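Local atomic coordinates of cytochrome P450 (PDB entry 3WEC), a protein that acts as a haem-dependent cytochrome P450 monooxygenase that hydroxylates the quinoline nitrogen of aurachin alkaloids, a step essential for their antibiotic activity. Residues A[291-296]-A[340-345]. Residues are numbered along the deposited sequence; the frame is centred on the assembly and turned at random.
Sequences AEVLRF and DTFSVT
Glu-292, at the last turns of helix 286-296, takes the backbone N of Ser-343 on its OE2 at 2.9 Å, an almost straight bond (171°) arriving on the anti side of the carboxylate. Its CG, anti to the backbone N (chi1 180°), lies 3.5 Å from CE2 of Phe-342, and the bend at chi2 (69°) then turns the carboxylate toward the Ser-343 amide. Arg-295, one helical turn further along, grips the same carboxylate side-on: NE reaches OE1 of Glu-292 at 2.8 Å and NH2 reaches OE2. At OE2 this NH2 and the Ser-343 amide come from opposite faces of the carboxylate, and Arg-346 adds a salt bridge; so many donors probably keep the buried acid ionised.

Beside this polar knot the packing is tight and apolar. The flat, apolar ring of Phe-342 suits a place where Glu-292 CG, Val-293 and Phe-296 CB all pack against it: its CD2 comes within 3.6 Å of CB of Phe-296, and Val-293 CG2 meets its CZ at 3.8 Å with a compact branch. Phe-342 CB sits over the centre of the Phe-296 ring, a CH-pi contact of 3.6 Å, while the two rings meet obliquely. Helix 240-271 adds Phe-269, edge-to-face with Phe-342.

The side of Asp-340 and Thr-341 is looser and faces solvent. There the Phe-296 edge merely approaches the Asp-340 O (CE1 at 3.4 Å), and the hydrophilic Asp-340 side chain turns to Arg-333. Glu-292 and Arg-295 form the ExxR motif of P450 helix K, completed by Arg-346 as the Glu-Arg-Arg triad that ties this helix to the meander loop.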
loop_
_atom_site.group_PDB
_atom_site.type_symbol
_atom_site.label_atom_id
_atom_site.label_comp_id
_atom_site.label_asym_id
_atom_site.label_seq_id
_atom_site.Cartn_x
_atom_site.Cartn_y
_atom_site.Cartn_z
ATOM N N ALA A 291 -6.543 -2.608 -12.682
ATOM C CA ALA A 291 -6.906 -1.220 -12.354
ATOM C C ALA A 291 -8.289 -1.102 -11.691
ATOM O O ALA A 291 -8.494 -0.249 -10.814
ATOM C CB ALA A 291 -6.857 -0.380 -13.628
ATOM N N GLU A 292 -9.221 -1.952 -12.119
ATOM C CA GLU A 292 -10.591 -1.985 -11.607
ATOM C C GLU A 292 -10.704 -2.597 -10.206
ATOM O O GLU A 292 -11.369 -2.023 -9.338
ATOM C CB GLU A 292 -11.532 -2.715 -12.581
ATOM C CG GLU A 292 -12.986 -2.790 -12.088
ATOM C CD GLU A 292 -13.741 -1.446 -12.058
ATOM O OE1 GLU A 292 -13.146 -0.353 -12.184
ATOM O OE2 GLU A 292 -14.974 -1.483 -11.915
ATOM N N VAL A 293 -10.086 -3.755 -9.989
ATOM C CA VAL A 293 -9.945 -4.295 -8.637
ATOM C C VAL A 293 -9.416 -3.174 -7.727
ATOM O O VAL A 293 -10.028 -2.816 -6.700
ATOM C CB VAL A 293 -9.021 -5.556 -8.656
ATOM C CG1 VAL A 293 -8.702 -6.072 -7.276
ATOM C CG2 VAL A 293 -9.650 -6.668 -9.496
ATOM N N LEU A 294 -8.319 -2.563 -8.145
ATOM C CA LEU A 294 -7.609 -1.587 -7.306
ATOM C C LEU A 294 -8.503 -0.386 -7.024
ATOM O O LEU A 294 -8.435 0.193 -5.913
ATOM C CB LEU A 294 -6.285 -1.137 -7.946
ATOM C CG LEU A 294 -5.039 -2.018 -7.848
ATOM C CD1 LEU A 294 -4.015 -1.604 -8.877
ATOM C CD2 LEU A 294 -4.356 -2.031 -6.499
ATOM N N ARG A 295 -9.349 -0.049 -8.010
ATOM C CA ARG A 295 -10.364 1.000 -7.855
ATOM C C ARG A 295 -11.505 0.593 -6.899
ATOM O O ARG A 295 -11.825 1.338 -5.972
ATOM C CB ARG A 295 -10.952 1.449 -9.202
ATOM C CG ARG A 295 -11.827 2.682 -9.051
ATOM C CD ARG A 295 -12.770 2.909 -10.235
ATOM N NE ARG A 295 -13.754 1.857 -10.494
ATOM C CZ ARG A 295 -14.926 1.697 -9.857
ATOM N NH1 ARG A 295 -15.292 2.492 -8.860
ATOM N NH2 ARG A 295 -15.752 0.730 -10.233
ATOM N N PHE A 296 -12.112 -0.566 -7.172
ATOM C CA PHE A 296 -13.249 -1.119 -6.408
ATOM C C PHE A 296 -12.848 -1.540 -5.000
ATOM O O PHE A 296 -13.618 -1.387 -4.068
ATOM C CB PHE A 296 -13.838 -2.338 -7.158
ATOM C CG PHE A 296 -15.187 -2.772 -6.671
ATOM C CD1 PHE A 296 -16.332 -2.050 -6.980
ATOM C CD2 PHE A 296 -15.328 -3.946 -5.929
ATOM C CE1 PHE A 296 -17.598 -2.481 -6.534
ATOM C CE2 PHE A 296 -16.586 -4.368 -5.475
ATOM C CZ PHE A 296 -17.728 -3.640 -5.795
ATOM N N ASP A 340 -20.201 2.136 -8.293
ATOM C CA ASP A 340 -20.452 1.073 -7.316
ATOM C C ASP A 340 -20.545 -0.307 -7.993
ATOM O O ASP A 340 -20.661 -1.336 -7.308
ATOM C CB ASP A 340 -21.670 1.376 -6.415
ATOM C CG ASP A 340 -21.337 2.349 -5.264
ATOM O OD1 ASP A 340 -22.124 3.264 -5.008
ATOM O OD2 ASP A 340 -20.293 2.227 -4.600
ATOM N N THR A 341 -20.468 -0.325 -9.327
ATOM C CA THR A 341 -20.446 -1.579 -10.107
ATOM C C THR A 341 -19.015 -1.963 -10.426
ATOM O O THR A 341 -18.214 -1.149 -10.940
ATOM C CB THR A 341 -21.279 -1.511 -11.409
ATOM O OG1 THR A 341 -22.654 -1.241 -11.097
ATOM C CG2 THR A 341 -21.204 -2.838 -12.192
ATOM N N PHE A 342 -18.682 -3.201 -10.084
ATOM C CA PHE A 342 -17.397 -3.729 -10.429
ATOM C C PHE A 342 -17.516 -4.210 -11.861
ATOM O O PHE A 342 -18.273 -5.147 -12.154
ATOM C CB PHE A 342 -16.953 -4.848 -9.458
ATOM C CG PHE A 342 -15.644 -5.530 -9.855
ATOM C CD1 PHE A 342 -15.649 -6.809 -10.395
ATOM C CD2 PHE A 342 -14.415 -4.897 -9.669
ATOM C CE1 PHE A 342 -14.464 -7.428 -10.749
ATOM C CE2 PHE A 342 -13.225 -5.527 -9.994
ATOM C CZ PHE A 342 -13.253 -6.791 -10.554
ATOM N N SER A 343 -16.790 -3.536 -12.755
ATOM C CA SER A 343 -16.781 -3.909 -14.173
ATOM C C SER A 343 -15.357 -3.911 -14.714
ATOM O O SER A 343 -14.681 -2.891 -14.700
ATOM C CB SER A 343 -17.678 -2.992 -15.003
ATOM O OG SER A 343 -17.508 -3.236 -16.393
ATOM N N VAL A 344 -14.921 -5.072 -15.184
ATOM C CA VAL A 344 -13.570 -5.260 -15.701
ATOM C C VAL A 344 -13.508 -4.813 -17.161
ATOM O O VAL A 344 -12.454 -4.864 -17.809
ATOM C CB VAL A 344 -13.160 -6.748 -15.606
ATOM C CG1 VAL A 344 -11.878 -7.008 -16.355
ATOM C CG2 VAL A 344 -13.011 -7.186 -14.162
ATOM N N THR A 345 -14.635 -4.372 -17.701
ATOM C CA THR A 345 -14.608 -3.915 -19.085
ATOM C C THR A 345 -14.597 -2.391 -19.244
ATOM O O THR A 345 -14.576 -1.894 -20.358
ATOM C CB THR A 345 -15.693 -4.579 -19.947
ATOM O OG1 THR A 345 -16.959 -4.438 -19.303
ATOM C CG2 THR A 345 -15.382 -6.057 -20.128
#